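Local coordinates for protein 3'-5' exonuclease crn-4 (Caenorhabditis elegans, PDB 5DK5) that digests RNA and DNA from the 3' end as a metal-dependent DEDDh-family exonuclease and takes part in apoptotic DNA degradation, at residues L22-T28 and V41-V47; V98-F102 and I139-F145; Y37-V41 and R128-Q133. All coordinates share one frame; numbering follows the deposited sequence.

Contact 1: L22-T28 and V41-V47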
# COMPACT_ATOMS: atom_id res chain seq x y z
N LEU B 22 25.41 8.18 -17.83
CA LEU B 22 24.39 7.18 -17.58
C LEU B 22 23.07 7.85 -17.23
O LEU B 22 22.92 8.42 -16.16
CB LEU B 22 24.82 6.25 -16.44
CG LEU B 22 26.15 5.52 -16.64
CD1 LEU B 22 26.46 4.66 -15.42
CD2 LEU B 22 26.14 4.66 -17.90
N ILE B 23 22.10 7.77 -18.14
CA ILE B 23 20.79 8.34 -17.89
C ILE B 23 20.03 7.43 -16.93
O ILE B 23 19.63 6.33 -17.31
CB ILE B 23 20.00 8.54 -19.19
CG1 ILE B 23 20.69 9.57 -20.09
CG2 ILE B 23 18.57 9.01 -18.89
CD1 ILE B 23 21.77 8.99 -20.98
N LEU B 24 19.83 7.89 -15.70
CA LEU B 24 19.25 7.08 -14.64
C LEU B 24 17.80 7.44 -14.37
O LEU B 24 17.41 8.60 -14.47
CB LEU B 24 20.08 7.24 -13.36
CG LEU B 24 19.57 6.56 -12.09
CD1 LEU B 24 20.74 6.09 -11.25
CD2 LEU B 24 18.69 7.50 -11.28
N ASP B 25 17.00 6.43 -14.01
CA ASP B 25 15.59 6.64 -13.70
C ASP B 25 15.05 5.63 -12.70
O ASP B 25 15.18 4.42 -12.90
CB ASP B 25 14.74 6.58 -14.98
CG ASP B 25 13.28 6.84 -14.71
OD1 ASP B 25 12.56 5.90 -14.32
OD2 ASP B 25 12.84 8.00 -14.90
N PHE B 26 14.45 6.14 -11.63
CA PHE B 26 13.78 5.30 -10.64
C PHE B 26 12.27 5.50 -10.72
O PHE B 26 11.78 6.61 -10.92
CB PHE B 26 14.25 5.63 -9.22
CG PHE B 26 15.65 5.18 -8.91
CD1 PHE B 26 16.02 3.85 -9.06
CD2 PHE B 26 16.59 6.08 -8.44
CE1 PHE B 26 17.30 3.43 -8.76
CE2 PHE B 26 17.88 5.66 -8.15
CZ PHE B 26 18.23 4.34 -8.30
N GLU B 27 11.54 4.40 -10.58
CA GLU B 27 10.10 4.44 -10.34
C GLU B 27 9.85 3.82 -8.98
O GLU B 27 10.54 2.87 -8.59
CB GLU B 27 9.33 3.71 -11.44
CG GLU B 27 9.57 4.27 -12.83
CD GLU B 27 9.14 5.72 -12.97
OE1 GLU B 27 8.15 6.12 -12.32
OE2 GLU B 27 9.80 6.47 -13.73
N THR B 28 8.88 4.36 -8.25
CA THR B 28 8.64 3.95 -6.87
C THR B 28 7.18 3.59 -6.62
O THR B 28 6.30 3.88 -7.43
CB THR B 28 9.03 5.06 -5.87
OG1 THR B 28 8.07 6.13 -5.93
CG2 THR B 28 10.42 5.61 -6.17
N VAL B 41 11.72 1.93 -4.28
CA VAL B 41 12.04 1.69 -5.68
C VAL B 41 11.44 0.37 -6.15
O VAL B 41 11.58 -0.65 -5.49
CB VAL B 41 13.57 1.66 -5.90
CG1 VAL B 41 13.91 1.32 -7.35
CG2 VAL B 41 14.19 2.98 -5.51
N ILE B 42 10.77 0.41 -7.31
CA ILE B 42 10.18 -0.79 -7.90
C ILE B 42 10.67 -1.02 -9.33
O ILE B 42 10.44 -2.08 -9.91
CB ILE B 42 8.64 -0.73 -7.89
CG1 ILE B 42 8.15 0.56 -8.55
CG2 ILE B 42 8.13 -0.83 -6.45
CD1 ILE B 42 6.64 0.64 -8.66
N GLN B 43 11.35 -0.03 -9.90
CA GLN B 43 12.04 -0.22 -11.17
C GLN B 43 13.32 0.62 -11.23
O GLN B 43 13.35 1.77 -10.79
CB GLN B 43 11.13 0.13 -12.35
CG GLN B 43 11.74 -0.25 -13.69
CD GLN B 43 10.74 -0.17 -14.84
OE1 GLN B 43 9.64 0.34 -14.68
NE2 GLN B 43 11.14 -0.68 -16.00
N PHE B 44 14.37 0.00 -11.77
CA PHE B 44 15.71 0.57 -11.80
C PHE B 44 16.21 0.55 -13.24
O PHE B 44 16.58 -0.51 -13.75
CB PHE B 44 16.63 -0.24 -10.87
CG PHE B 44 17.91 0.45 -10.50
CD1 PHE B 44 18.45 1.46 -11.28
CD2 PHE B 44 18.59 0.07 -9.35
CE1 PHE B 44 19.64 2.08 -10.91
CE2 PHE B 44 19.77 0.68 -8.98
CZ PHE B 44 20.30 1.68 -9.76
N ALA B 45 16.22 1.71 -13.89
CA ALA B 45 16.51 1.79 -15.32
C ALA B 45 17.66 2.74 -15.64
O ALA B 45 17.69 3.88 -15.17
CB ALA B 45 15.26 2.22 -16.09
N ILE B 46 18.61 2.26 -16.44
CA ILE B 46 19.74 3.07 -16.88
C ILE B 46 20.02 2.82 -18.36
O ILE B 46 19.90 1.69 -18.84
CB ILE B 46 21.02 2.76 -16.07
CG1 ILE B 46 20.79 3.02 -14.58
CG2 ILE B 46 22.20 3.61 -16.57
CD1 ILE B 46 21.94 2.60 -13.69
N VAL B 47 20.38 3.88 -19.08
CA VAL B 47 20.88 3.77 -20.45
C VAL B 47 22.13 4.63 -20.58
O VAL B 47 22.20 5.74 -20.04
CB VAL B 47 19.83 4.19 -21.49
CG1 VAL B 47 19.46 5.66 -21.33
CG2 VAL B 47 20.34 3.92 -22.90

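Contact 2: V98-F102 and I139-F145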
# COMPACT_ATOMS: atom_id res chain seq x y z
N VAL B 98 19.26 -6.03 -6.18
CA VAL B 98 19.30 -5.33 -7.46
C VAL B 98 20.40 -4.27 -7.47
O VAL B 98 21.05 -4.05 -8.49
CB VAL B 98 17.95 -4.67 -7.77
CG1 VAL B 98 18.04 -3.80 -9.02
CG2 VAL B 98 16.88 -5.73 -7.94
N TYR B 99 20.59 -3.60 -6.33
CA TYR B 99 21.65 -2.60 -6.22
C TYR B 99 23.02 -3.26 -6.33
O TYR B 99 23.94 -2.68 -6.89
CB TYR B 99 21.54 -1.84 -4.90
CG TYR B 99 22.64 -0.81 -4.73
CD1 TYR B 99 22.62 0.38 -5.45
CD2 TYR B 99 23.70 -1.03 -3.86
CE1 TYR B 99 23.63 1.31 -5.30
CE2 TYR B 99 24.71 -0.10 -3.70
CZ TYR B 99 24.67 1.07 -4.42
OH TYR B 99 25.67 2.00 -4.27
N GLU B 100 23.14 -4.47 -5.79
CA GLU B 100 24.39 -5.21 -5.88
C GLU B 100 24.66 -5.60 -7.33
O GLU B 100 25.81 -5.56 -7.79
CB GLU B 100 24.33 -6.45 -4.99
CG GLU B 100 25.53 -7.38 -5.10
CD GLU B 100 26.85 -6.68 -4.80
OE1 GLU B 100 26.85 -5.74 -3.98
OE2 GLU B 100 27.87 -7.08 -5.39
N GLN B 101 23.61 -5.98 -8.05
CA GLN B 101 23.73 -6.31 -9.47
C GLN B 101 24.10 -5.06 -10.27
O GLN B 101 24.82 -5.13 -11.26
CB GLN B 101 22.43 -6.91 -9.99
CG GLN B 101 22.10 -8.28 -9.41
CD GLN B 101 20.69 -8.74 -9.76
OE1 GLN B 101 19.80 -7.94 -10.00
NE2 GLN B 101 20.50 -10.06 -9.78
N PHE B 102 23.61 -3.91 -9.82
CA PHE B 102 23.89 -2.64 -10.47
C PHE B 102 25.35 -2.26 -10.31
O PHE B 102 25.97 -1.75 -11.25
CB PHE B 102 22.98 -1.55 -9.90
CG PHE B 102 23.54 -0.16 -10.01
CD1 PHE B 102 23.56 0.50 -11.22
CD2 PHE B 102 24.04 0.48 -8.89
CE1 PHE B 102 24.08 1.78 -11.32
CE2 PHE B 102 24.56 1.76 -8.98
CZ PHE B 102 24.58 2.41 -10.20
N ILE B 139 21.94 1.09 3.33
CA ILE B 139 23.09 1.15 2.45
C ILE B 139 23.66 2.56 2.46
O ILE B 139 22.92 3.54 2.47
CB ILE B 139 22.74 0.73 1.01
CG1 ILE B 139 22.10 -0.66 1.01
CG2 ILE B 139 23.99 0.76 0.12
CD1 ILE B 139 21.66 -1.15 -0.36
N GLN B 140 24.98 2.65 2.48
CA GLN B 140 25.65 3.95 2.46
C GLN B 140 25.45 4.63 1.12
O GLN B 140 25.60 4.00 0.07
CB GLN B 140 27.14 3.78 2.75
CG GLN B 140 27.90 5.09 2.86
CD GLN B 140 29.35 4.88 3.24
OE1 GLN B 140 29.85 5.51 4.17
NE2 GLN B 140 30.03 4.00 2.52
N MET B 141 25.11 5.91 1.15
CA MET B 141 24.91 6.68 -0.07
C MET B 141 26.22 6.71 -0.87
O MET B 141 27.22 7.25 -0.39
CB MET B 141 24.45 8.10 0.26
CG MET B 141 23.88 8.85 -0.93
SD MET B 141 22.26 8.23 -1.42
CE MET B 141 21.82 9.41 -2.69
N PRO B 142 26.23 6.14 -2.09
CA PRO B 142 27.48 6.06 -2.84
C PRO B 142 27.95 7.41 -3.37
O PRO B 142 27.15 8.33 -3.54
CB PRO B 142 27.14 5.11 -4.00
CG PRO B 142 25.69 5.28 -4.20
CD PRO B 142 25.11 5.53 -2.83
N ALA B 143 29.25 7.52 -3.64
CA ALA B 143 29.85 8.77 -4.07
C ALA B 143 29.32 9.22 -5.43
O ALA B 143 29.25 10.42 -5.70
CB ALA B 143 31.36 8.63 -4.12
N PHE B 144 28.95 8.27 -6.28
CA PHE B 144 28.48 8.60 -7.63
C PHE B 144 26.99 8.95 -7.66
O PHE B 144 26.45 9.28 -8.71
CB PHE B 144 28.77 7.45 -8.61
CG PHE B 144 28.36 6.09 -8.11
CD1 PHE B 144 27.03 5.72 -8.04
CD2 PHE B 144 29.33 5.17 -7.74
CE1 PHE B 144 26.67 4.47 -7.59
CE2 PHE B 144 28.97 3.91 -7.30
CZ PHE B 144 27.64 3.56 -7.22
N PHE B 145 26.33 8.89 -6.50
CA PHE B 145 24.96 9.38 -6.36
C PHE B 145 24.92 10.73 -5.64
O PHE B 145 23.86 11.35 -5.54
CB PHE B 145 24.09 8.37 -5.59
CG PHE B 145 23.57 7.22 -6.42
CD1 PHE B 145 23.82 7.13 -7.78
CD2 PHE B 145 22.79 6.24 -5.82
CE1 PHE B 145 23.32 6.07 -8.52
CE2 PHE B 145 22.28 5.19 -6.56
CZ PHE B 145 22.55 5.10 -7.91
O HOH W 1 27.16 1.99 -1.62

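Contact 3: Y37-V41 and R128-Q133. With IPA (isopropyl alcohol), chain M.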
# COMPACT_ATOMS: atom_id res chain seq x y z
N TYR B 37 4.32 9.21 2.31
CA TYR B 37 4.38 7.85 1.80
C TYR B 37 5.83 7.37 1.73
O TYR B 37 6.69 8.08 1.21
CB TYR B 37 3.73 7.78 0.42
CG TYR B 37 3.38 6.39 -0.05
CD1 TYR B 37 4.30 5.63 -0.76
CD2 TYR B 37 2.13 5.85 0.21
CE1 TYR B 37 3.98 4.35 -1.19
CE2 TYR B 37 1.81 4.58 -0.22
CZ TYR B 37 2.73 3.83 -0.92
OH TYR B 37 2.41 2.57 -1.35
N PRO B 38 6.12 6.16 2.24
CA PRO B 38 7.49 5.63 2.23
C PRO B 38 7.85 5.02 0.88
O PRO B 38 7.91 3.80 0.74
CB PRO B 38 7.45 4.57 3.33
CG PRO B 38 6.07 4.04 3.26
CD PRO B 38 5.19 5.21 2.89
N CYS B 39 8.11 5.88 -0.11
CA CYS B 39 8.39 5.45 -1.47
C CYS B 39 9.54 4.45 -1.54
O CYS B 39 10.65 4.73 -1.09
CB CYS B 39 8.71 6.66 -2.35
SG CYS B 39 7.37 7.87 -2.46
N GLU B 40 9.25 3.28 -2.11
CA GLU B 40 10.26 2.25 -2.36
C GLU B 40 10.46 2.07 -3.86
O GLU B 40 9.50 2.05 -4.62
CB GLU B 40 9.84 0.92 -1.75
CG GLU B 40 9.68 0.93 -0.25
CD GLU B 40 9.10 -0.36 0.27
OE1 GLU B 40 7.86 -0.53 0.19
OE2 GLU B 40 9.87 -1.22 0.75
N VAL B 41 11.72 1.93 -4.28
CA VAL B 41 12.04 1.69 -5.68
C VAL B 41 11.44 0.37 -6.15
O VAL B 41 11.58 -0.65 -5.49
CB VAL B 41 13.57 1.66 -5.90
CG1 VAL B 41 13.91 1.32 -7.35
CG2 VAL B 41 14.19 2.98 -5.51
N ARG B 128 16.02 12.46 -3.41
CA ARG B 128 14.92 11.93 -2.61
C ARG B 128 14.84 10.41 -2.68
O ARG B 128 15.07 9.72 -1.68
CB ARG B 128 13.58 12.53 -3.06
CG ARG B 128 12.38 11.99 -2.28
CD ARG B 128 11.10 12.77 -2.59
NE ARG B 128 10.69 12.60 -3.98
CZ ARG B 128 10.01 11.55 -4.45
NH1 ARG B 128 9.67 10.55 -3.64
NH2 ARG B 128 9.69 11.49 -5.73
N ILE B 129 14.52 9.89 -3.86
CA ILE B 129 14.23 8.47 -4.03
C ILE B 129 15.42 7.59 -3.63
O ILE B 129 15.27 6.67 -2.83
CB ILE B 129 13.82 8.15 -5.48
CG1 ILE B 129 12.49 8.84 -5.79
CG2 ILE B 129 13.72 6.64 -5.71
CD1 ILE B 129 12.02 8.70 -7.23
N ALA B 130 16.59 7.87 -4.20
CA ALA B 130 17.77 7.09 -3.88
C ALA B 130 18.08 7.20 -2.39
O ALA B 130 18.19 6.19 -1.70
CB ALA B 130 18.96 7.53 -4.71
N GLN B 131 18.18 8.43 -1.90
CA GLN B 131 18.55 8.67 -0.50
C GLN B 131 17.64 7.93 0.48
O GLN B 131 18.11 7.31 1.44
CB GLN B 131 18.53 10.17 -0.20
CG GLN B 131 19.67 10.62 0.70
CD GLN B 131 19.53 12.05 1.18
OE1 GLN B 131 19.94 12.38 2.29
NE2 GLN B 131 18.95 12.90 0.34
N TYR B 132 16.33 7.98 0.23
CA TYR B 132 15.36 7.36 1.13
C TYR B 132 15.44 5.84 1.06
O TYR B 132 15.38 5.16 2.09
CB TYR B 132 13.94 7.82 0.79
CG TYR B 132 12.91 7.35 1.79
CD1 TYR B 132 12.76 8.00 3.01
CD2 TYR B 132 12.09 6.27 1.51
CE1 TYR B 132 11.82 7.58 3.92
CE2 TYR B 132 11.14 5.84 2.42
CZ TYR B 132 11.01 6.50 3.63
OH TYR B 132 10.07 6.08 4.54
N GLN B 133 15.57 5.30 -0.15
CA GLN B 133 15.68 3.86 -0.34
C GLN B 133 16.96 3.33 0.30
O GLN B 133 16.96 2.23 0.86
CB GLN B 133 15.66 3.52 -1.83
CG GLN B 133 15.74 2.03 -2.14
CD GLN B 133 14.56 1.25 -1.59
OE1 GLN B 133 13.43 1.38 -2.08
NE2 GLN B 133 14.81 0.44 -0.57
C1 IPA M . 9.89 9.09 1.09
C2 IPA M . 9.77 10.59 0.90
C3 IPA M . 11.09 11.24 1.22
O2 IPA M . 9.42 10.85 -0.44
O HOH W 2 12.40 5.93 -2.46
O HOH W 3 12.89 -1.38 0.75
O HOH W 4 12.41 -1.09 -2.97

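Contact 1: L22-T28 and V41-V47
The carbonyl oxygen of E27 is gripped by two backbone N-H groups: I42 N lies 2.8 Å from E27 O on an almost straight bond (178° at the hydrogen), and Q43 N reaches the same E27 O at 3.3 Å. I42 and Q43 both face E27, a classic beta bulge that shifts the register by one, so that T28 pairs with V41. The strands are antiparallel throughout; up to the bulge I23-V47, D25-A45 and E27-Q43 are the hydrogen-bonded pairs. On the face bearing L24, F26, F44 and I46, F26 CE1 sits over the centre of the F44 ring, 3.4 Å from F44 CD1, the planes at 59° in an edge-to-face pair. F44 CG stands anti to the backbone N (chi1 -163°), which turns one face of its ring to the F26 edge, while F62 meets F44 edge-to-face and the F102 ring also touches it. A leucine in place of F44 would probably leave the F26 edge without an aromatic face to press on. The other face carries the metal-binding D25 and E27. D25 OD1 and E27 OE2 lie 2.9 Å apart, two acceptors with no hydrogen bond between them; with D194 also close, such crowding is consistent with a site that depends on bound cations.

Contact 2: V98-F102 and I139-F145
Y99 reaches from helix 95-109 toward the loop 139-145 with chi1 at 179°, which extends the ring away from the backbone N and carries its hydroxyl out to P142. Y99 OH meets P142 CG at 3.3 Å, while on the way the ring passes I139, whose CG2 lies 4.0 Å from Y99 CE2, the two side chains running alongside in opposing senses. A water bridges the same hydroxyl to the loop backbone: it stands 3.0 Å from Y99 OH and donates to Q140 O at 3.1 Å. Y99, I139 and P142 all touch M134, so helix 124-136 packs against this side. In the exonuclease fold the contact joins a helix packed against strands 41-50 and 55-65 to the connection that leads from helix 124-136 into strand 147-150. Nearly one turn on, F102 enters an aromatic cluster with F144 and F145. F144 CE1 comes in at the edge of the F102 ring, in line with it, 3.7 Å from F102 CE2, and the two planes stand oblique at 70°. Toward F145 the relation differs: the planes of F102 and F145 are only 24° from parallel, yet the rings, centroids 5.9 Å apart, are offset enough to leave little overlap.

Contact 3: Y37-V41 and R128-Q133
Q133 OE1 accepts the backbone N-H of V41 at 2.8 Å, with V41 N lying in the plane of the amide carbonyl. The side chain of Q133 bends at chi2 (62°), bringing the amide back to the loop at the start of strand 41-50. A water donates to both Q133 OE1 and V41 O, giving that amide oxygen a second donor, while another joins Q133 NE2 to E40 OE2; the carboxylate of E40 also accepts from the backbone N of V69, L70 and N71. Beside the amide, V41 CG2 packs 3.7 Å from I129 CG2, the two side chains crossing at about a right angle. P38 centres an inverse gamma turn, closed by C39 N bonding to Y37 O, and this turn meets helix 124-136 through Y132. A chi1 of -173° swings the Y132 ring out to the turn: C39 O lies at the ring's edge, 3.3 Å from Y132 CD2, and P38 CB packs against Y132 OH, whose hydrogen-bond partner is F301 O. Over one face of Y132 an isopropanol, probably from the crystallisation liquor, sets its C1 above the ring centre. R128, bent at chi3 (65°) and held through NE by Q124, donates from NH1 to isopropanol O2 at 3.2 Å, and C39 SG lies at the guanidinium edge.

How the contacts relate
Contact 1 holds the active-site residues among the three: between nearest atoms, its D25 side chain lies about 3 Å from the bound magnesium ion, and that of E27 about 3 Å from the bound MES. Contact 2 packs on the hydrophobic face of the strand pair, with F44 CZ 3.7 Å from F102 CG and L24 CD1 3.8 Å from F145 CE1. Contact 3 shares V41 with contact 1 and continues it, T28 CG2 lying 3.5 Å from I129 CG2; the I129 side chain is about 7 Å from the magnesium ion, again between nearest atoms. Contacts 2 and 3 meet along helix 124-136, where M141 SD is 3.8 Å from Q131 CA.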